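PDB 4X00: putative hydrolase from Burkholderia cenocepacia, which is a putative aryl esterase of the alpha/beta hydrolase fold, probably cleaving ester bonds with a serine-based catalytic triad. Local coordinates for residues Y84-G87 against R88-A91; A196-D199 against M200-A203. All blocks are in the same frame, centred on the assembly; numbering follows the deposited sequence.

Contact 1 of 2, residues Y84-G87 against R88-A91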
ATOM      1  N   TYR A  84      -4.121  14.251  -7.472  1.00 10.97           N
ATOM      2  CA  TYR A  84      -3.256  13.387  -6.666  1.00 10.99           C
ATOM      3  C   TYR A  84      -2.760  14.060  -5.375  1.00 11.59           C
ATOM      4  O   TYR A  84      -2.456  13.375  -4.400  1.00 12.47           O
ATOM      5  CB  TYR A  84      -2.048  12.963  -7.495  1.00 10.98           C
ATOM      6  CG  TYR A  84      -2.380  12.259  -8.782  1.00 10.06           C
ATOM      7  CD1 TYR A  84      -2.745  10.911  -8.812  1.00  9.85           C
ATOM      8  CD2 TYR A  84      -2.318  12.955  -9.979  1.00  9.83           C
ATOM      9  CE1 TYR A  84      -3.046  10.288  -9.993  1.00  9.03           C
ATOM     10  CE2 TYR A  84      -2.615  12.344 -11.163  1.00 10.26           C
ATOM     11  CZ  TYR A  84      -2.962  11.010 -11.178  1.00 10.14           C
ATOM     12  OH  TYR A  84      -3.241  10.362 -12.359  1.00 11.16           O
ATOM     13  N   THR A  85      -2.599  15.380  -5.376  1.00 12.47           N
ATOM     14  CA  THR A  85      -1.991  16.028  -4.217  1.00 13.20           C
ATOM     15  C   THR A  85      -2.954  16.065  -3.041  1.00 14.85           C
ATOM     16  O   THR A  85      -2.518  16.172  -1.897  1.00 14.86           O
ATOM     17  CB  THR A  85      -1.513  17.456  -4.539  1.00 13.55           C
ATOM     18  OG1 THR A  85      -2.592  18.204  -5.128  1.00 14.26           O
ATOM     19  CG2 THR A  85      -0.335  17.413  -5.517  1.00 13.96           C
ATOM     20  N   ASP A  86      -4.255  15.968  -3.310  1.00 15.02           N
ATOM     21  CA  ASP A  86      -5.227  15.895  -2.223  1.00 16.22           C
ATOM     22  C   ASP A  86      -5.317  14.430  -1.758  1.00 15.50           C
ATOM     23  O   ASP A  86      -5.890  13.579  -2.461  1.00 15.27           O
ATOM     24  CB  ASP A  86      -6.597  16.406  -2.673  1.00 18.65           C
ATOM     25  CG  ASP A  86      -7.645  16.347  -1.564  1.00 21.82           C
ATOM     26  OD1 ASP A  86      -7.291  16.007  -0.414  1.00 22.20           O
ATOM     27  OD2 ASP A  86      -8.828  16.679  -1.842  1.00 24.90           O
ATOM     28  N   GLY A  87      -4.759  14.128  -0.581  1.00 15.52           N
ATOM     29  CA  GLY A  87      -4.811  12.782  -0.027  1.00 15.26           C
ATOM     30  C   GLY A  87      -6.224  12.226   0.068  1.00 14.97           C
ATOM     31  O   GLY A  87      -6.413  11.015   0.005  1.00 15.31           O
ATOM     32  N   ARG A  88      -7.213  13.098   0.236  1.00 15.46           N
ATOM     33  CA  ARG A  88      -8.594  12.656   0.348  1.00 16.27           C
ATOM     34  C   ARG A  88      -9.058  11.904  -0.901  1.00 15.71           C
ATOM     35  O   ARG A  88      -9.919  11.020  -0.799  1.00 15.95           O
ATOM     36  CB  ARG A  88      -9.523  13.864   0.629  1.00 18.21           C
ATOM     37  CG  ARG A  88     -11.025  13.557   0.721  1.00 22.39           C
ATOM     38  CD  ARG A  88     -11.354  12.523   1.803  1.00 25.53           C
ATOM     39  NE  ARG A  88     -12.803  12.325   1.886  1.00 27.29           N
ATOM     40  CZ  ARG A  88     -13.613  13.047   2.647  1.00 28.94           C
ATOM     41  NH1 ARG A  88     -13.116  14.026   3.386  1.00 29.25           N
ATOM     42  NH2 ARG A  88     -14.915  12.792   2.672  1.00 30.16           N
ATOM     43  N   ARG A  89      -8.522  12.252  -2.084  1.00 14.58           N
ATOM     44  CA  ARG A  89      -8.979  11.570  -3.297  1.00 14.37           C
ATOM     45  C   ARG A  89      -8.646  10.087  -3.237  1.00 12.74           C
ATOM     46  O   ARG A  89      -9.441   9.238  -3.663  1.00 12.75           O
ATOM     47  CB  ARG A  89      -8.340  12.133  -4.571  1.00 16.06           C
ATOM     48  CG  ARG A  89      -8.638  13.527  -4.901  1.00 18.95           C
ATOM     49  CD  ARG A  89     -10.076  13.660  -5.327  1.00 22.09           C
ATOM     50  NE  ARG A  89     -10.285  15.066  -5.518  1.00 25.20           N
ATOM     51  CZ  ARG A  89     -10.170  15.701  -6.680  1.00 27.23           C
ATOM     52  NH1 ARG A  89      -9.931  15.036  -7.811  1.00 26.82           N
ATOM     53  NH2 ARG A  89     -10.353  17.004  -6.710  1.00 30.30           N
ATOM     54  N   TRP A  90      -7.465   9.773  -2.714  1.00 12.57           N
ATOM     55  CA  TRP A  90      -7.049   8.376  -2.637  1.00 11.86           C
ATOM     56  C   TRP A  90      -7.855   7.646  -1.558  1.00 11.58           C
ATOM     57  O   TRP A  90      -8.186   6.471  -1.704  1.00 11.91           O
ATOM     58  CB  TRP A  90      -5.563   8.258  -2.310  1.00 12.06           C
ATOM     59  CG  TRP A  90      -4.603   9.049  -3.194  1.00 11.08           C
ATOM     60  CD1 TRP A  90      -4.485  10.401  -3.277  1.00 11.83           C
ATOM     61  CD2 TRP A  90      -3.593   8.511  -4.053  1.00 10.95           C
ATOM     62  NE1 TRP A  90      -3.474  10.744  -4.142  1.00 10.86           N
ATOM     63  CE2 TRP A  90      -2.909   9.598  -4.633  1.00 10.93           C
ATOM     64  CE3 TRP A  90      -3.200   7.212  -4.388  1.00 11.54           C
ATOM     65  CZ2 TRP A  90      -1.859   9.421  -5.542  1.00 11.54           C
ATOM     66  CZ3 TRP A  90      -2.160   7.039  -5.274  1.00 11.18           C
ATOM     67  CH2 TRP A  90      -1.489   8.128  -5.830  1.00 11.34           C
ATOM     68  N   ALA A  91      -8.111   8.326  -0.449  1.00 11.87           N
ATOM     69  CA  ALA A  91      -8.981   7.763   0.565  1.00 12.14           C
ATOM     70  C   ALA A  91     -10.376   7.499   0.023  1.00 11.74           C
ATOM     71  O   ALA A  91     -10.997   6.481   0.375  1.00 12.30           O
ATOM     72  CB  ALA A  91      -9.051   8.680   1.795  1.00 13.17           C
TER
HETATM   73  O   HOH W   1      -9.281  18.030  -4.090  1.00 32.05           O
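Ala91 N donates to Gly87 O at 3.2 Å from within the carbonyl plane, closing the first full turn of the helix that Asp86 caps; Trp90 N makes a weak bond to the same oxygen. Before the cap, Tyr84 and Thr85 belong to a short, weakly bonded helical turn, and at Asp86 the chain breaks away from helical angles (psi 107°) before it winds up again. Asp86 grips the new helix twice. Its carbonyl O takes Arg89 N at 3.0 Å, and its carboxylate, swung anti to its own backbone N (chi1 -180°), accepts Arg88 N on OD1 at 3.0 Å from above the carboxylate plane. OD2 is tied to Arg89 NH2 through a water, weakly on the arginine side, while Arg89 NH1 forms a salt bridge with Asp20.

Trp90 reaches back past the cap. Its indole NE1 donates to Tyr84 O at 2.8 Å, nearly straight (165°) and close to the ring plane, so the bond satisfies a buried N-H and fixes the ring's rotation. Further along the indole, Trp90 CZ2 meets the edge of the phenol at Tyr84 CD1, 3.7 Å away. Leu113 and Val117 of helix 113-125, the helix that starts at the probable nucleophile elbow, pack on Trp90. Met200 of helix 198-204 touches both Tyr84 and Trp90, and Ala203 touches Tyr84.

Contact 2 of 2, residues A196-D199 against M200-A203; sequences ASWD and MQRA
Ser197 OG is gripped by two backbone N-H groups: Met200 N donates to it at 3.1 Å along an almost straight line (170°), and Asp199 N adds a weak bond at 3.0 Å. The hydroxyl reaches both because chi1 (162°) turns it anti to the serine's own nitrogen and over the first turn. Ser197 O continues the pattern as the acceptor of Gln201 N at 2.9 Å. Behind the cap, the side chain of Met200 curls back so that its methyl CE meets Ala196 CB, 3.7 Å away, an apolar touch joining the residue before the N-cap to the first turn.

This is a serine N-cap, and it opens helix 198-204, which belongs to the helices inserted between strands 132-136 and 222-227, where alpha/beta hydrolases commonly carry a cap or lid. Ser197 is also tied by a backbone bond to Gly71.

On another side of the helix Asp199 and Arg202 run alongside each other. Asp199 OD1 forms a salt bridge with Arg202 NH2 at 2.7 Å, the carboxylate and guanidinium planes standing 76° apart. A bend in its chain folds the arginine back over its own turn, where Trp198 O lies over the centre of one guanidinium face. That carbonyl is already the acceptor of Arg202 N at 3.2 Å, and the charge beside it would probably polarise it further.

Trp198 and Gln201 also lie side by side, with Gln201 OE1 3.4 Å from Trp198 CD1 and the amide nearly perpendicular to the indole. Gln201 OE1 accepts a hydrogen bond from His165 NE2 of helix 162-174, and the His165 ring stacks on Trp198.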
ATOM      1  N   ALA A 196       2.977   3.485 -14.551  1.00  9.73           N
ATOM      2  CA  ALA A 196       2.511   4.569 -13.665  1.00  9.89           C
ATOM      3  C   ALA A 196       2.575   5.942 -14.350  1.00  8.77           C
ATOM      4  O   ALA A 196       3.506   6.277 -15.085  1.00  9.45           O
ATOM      5  CB  ALA A 196       3.324   4.587 -12.364  1.00 12.75           C
ATOM      6  N   SER A 197       1.568   6.748 -14.058  1.00  8.10           N
ATOM      7  CA  SER A 197       1.447   8.091 -14.613  1.00  8.34           C
ATOM      8  C   SER A 197       2.568   9.011 -14.156  1.00  8.37           C
ATOM      9  O   SER A 197       2.830   9.127 -12.960  1.00  9.08           O
ATOM     10  CB  SER A 197       0.092   8.690 -14.192  1.00  9.70           C
ATOM     11  OG  SER A 197       0.108  10.109 -14.357  1.00 10.49           O
ATOM     12  N   TRP A 198       3.194   9.714 -15.103  1.00  8.13           N
ATOM     13  CA  TRP A 198       4.224  10.683 -14.757  1.00  8.65           C
ATOM     14  C   TRP A 198       3.609  11.893 -14.038  1.00  9.33           C
ATOM     15  O   TRP A 198       4.277  12.560 -13.235  1.00 10.65           O
ATOM     16  CB  TRP A 198       4.967  11.142 -16.011  1.00  8.66           C
ATOM     17  CG  TRP A 198       5.844  10.099 -16.611  1.00  8.87           C
ATOM     18  CD1 TRP A 198       5.726   8.730 -16.504  1.00  9.18           C
ATOM     19  CD2 TRP A 198       6.985  10.340 -17.430  1.00  8.60           C
ATOM     20  NE1 TRP A 198       6.743   8.120 -17.196  1.00  9.24           N
ATOM     21  CE2 TRP A 198       7.514   9.088 -17.803  1.00  8.95           C
ATOM     22  CE3 TRP A 198       7.588  11.505 -17.913  1.00  8.78           C
ATOM     23  CZ2 TRP A 198       8.671   8.976 -18.575  1.00  9.26           C
ATOM     24  CZ3 TRP A 198       8.732  11.392 -18.674  1.00  9.67           C
ATOM     25  CH2 TRP A 198       9.261  10.143 -19.003  1.00  9.45           C
ATOM     26  N   ASP A 199       2.328  12.172 -14.302  1.00  9.61           N
ATOM     27  CA  ASP A 199       1.650  13.265 -13.587  1.00 10.80           C
ATOM     28  C   ASP A 199       1.486  12.885 -12.124  1.00 10.02           C
ATOM     29  O   ASP A 199       1.721  13.682 -11.229  1.00 11.25           O
ATOM     30  CB  ASP A 199       0.281  13.552 -14.213  1.00 12.60           C
ATOM     31  CG  ASP A 199       0.382  13.938 -15.681  1.00 15.25           C
ATOM     32  OD1 ASP A 199       1.133  14.888 -15.953  1.00 17.29           O
ATOM     33  OD2 ASP A 199      -0.252  13.282 -16.547  1.00 15.86           O
ATOM     34  N   MET A 200       1.071  11.645 -11.895  1.00  9.26           N
ATOM     35  CA  MET A 200       0.942  11.113 -10.550  1.00  9.04           C
ATOM     36  C   MET A 200       2.299  11.168  -9.852  1.00  9.65           C
ATOM     37  O   MET A 200       2.392  11.649  -8.710  1.00 10.03           O
ATOM     38  CB  MET A 200       0.405   9.687 -10.609  1.00  8.62           C
ATOM     39  CG  MET A 200       0.285   9.048  -9.233  1.00  8.79           C
ATOM     40  SD  MET A 200       1.830   8.309  -8.611  1.00  9.45           S
ATOM     41  CE  MET A 200       2.153   7.094  -9.922  1.00 10.05           C
ATOM     42  N   GLN A 201       3.363  10.722 -10.539  1.00  9.07           N
ATOM     43  CA  GLN A 201       4.653  10.636  -9.859  1.00 10.23           C
ATOM     44  C   GLN A 201       5.165  11.987  -9.364  1.00 10.94           C
ATOM     45  O   GLN A 201       5.738  12.097  -8.280  1.00 13.15           O
ATOM     46  CB  GLN A 201       5.721  10.041 -10.770  1.00 10.47           C
ATOM     47  CG  GLN A 201       5.555   8.578 -11.089  1.00 10.26           C
ATOM     48  CD  GLN A 201       6.668   8.167 -12.011  1.00 10.18           C
ATOM     49  OE1 GLN A 201       6.523   8.203 -13.218  1.00 10.95           O
ATOM     50  NE2 GLN A 201       7.842   7.881 -11.441  1.00 11.67           N
ATOM     51  N   ARG A 202       4.998  13.024 -10.181  1.00 11.33           N
ATOM     52  CA  ARG A 202       5.434  14.370  -9.774  1.00 14.29           C
ATOM     53  C   ARG A 202       4.588  14.919  -8.629  1.00 14.39           C
ATOM     54  O   ARG A 202       5.092  15.624  -7.743  1.00 17.44           O
ATOM     55  CB  ARG A 202       5.385  15.339 -10.960  1.00 17.23           C
ATOM     56  CG  ARG A 202       6.464  15.080 -12.004  1.00 21.50           C
ATOM     57  CD  ARG A 202       6.456  16.108 -13.148  1.00 25.43           C
ATOM     58  NE  ARG A 202       5.147  16.208 -13.796  1.00 29.04           N
ATOM     59  CZ  ARG A 202       4.801  15.630 -14.948  1.00 30.68           C
ATOM     60  NH1 ARG A 202       5.665  14.912 -15.654  1.00 31.22           N
ATOM     61  NH2 ARG A 202       3.573  15.803 -15.412  1.00 31.15           N
ATOM     62  N   ALA A 203       3.304  14.588  -8.640  1.00 12.13           N
ATOM     63  CA  ALA A 203       2.372  15.118  -7.658  1.00 13.08           C
ATOM     64  C   ALA A 203       2.414  14.409  -6.295  1.00 14.29           C
ATOM     65  O   ALA A 203       2.202  15.040  -5.237  1.00 14.79           O
ATOM     66  CB  ALA A 203       0.954  15.067  -8.249  1.00 13.77           C
TER

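How the contacts relate
Contact 1 comes first along the chain and contact 2 more than a hundred residues later, yet their centres are only about 13 Å apart and they touch. Each is the capped start of a helix, 87-100 in one and 198-204 in the other. The side chain of Tyr84 bridges them: Tyr84 CE1 packs on Met200 CB at 3.6 Å, and Tyr84 CB on Ala203 CB at 3.7 Å. Thr85 CG2 adds a contact with Ala203 O. The turn leading into helix 87-100, a core helix joining strands 63-67 and 107-111, is thereby joined to the probable cap region, which is consistent with the inserted helices being seated on the sheet-bearing core.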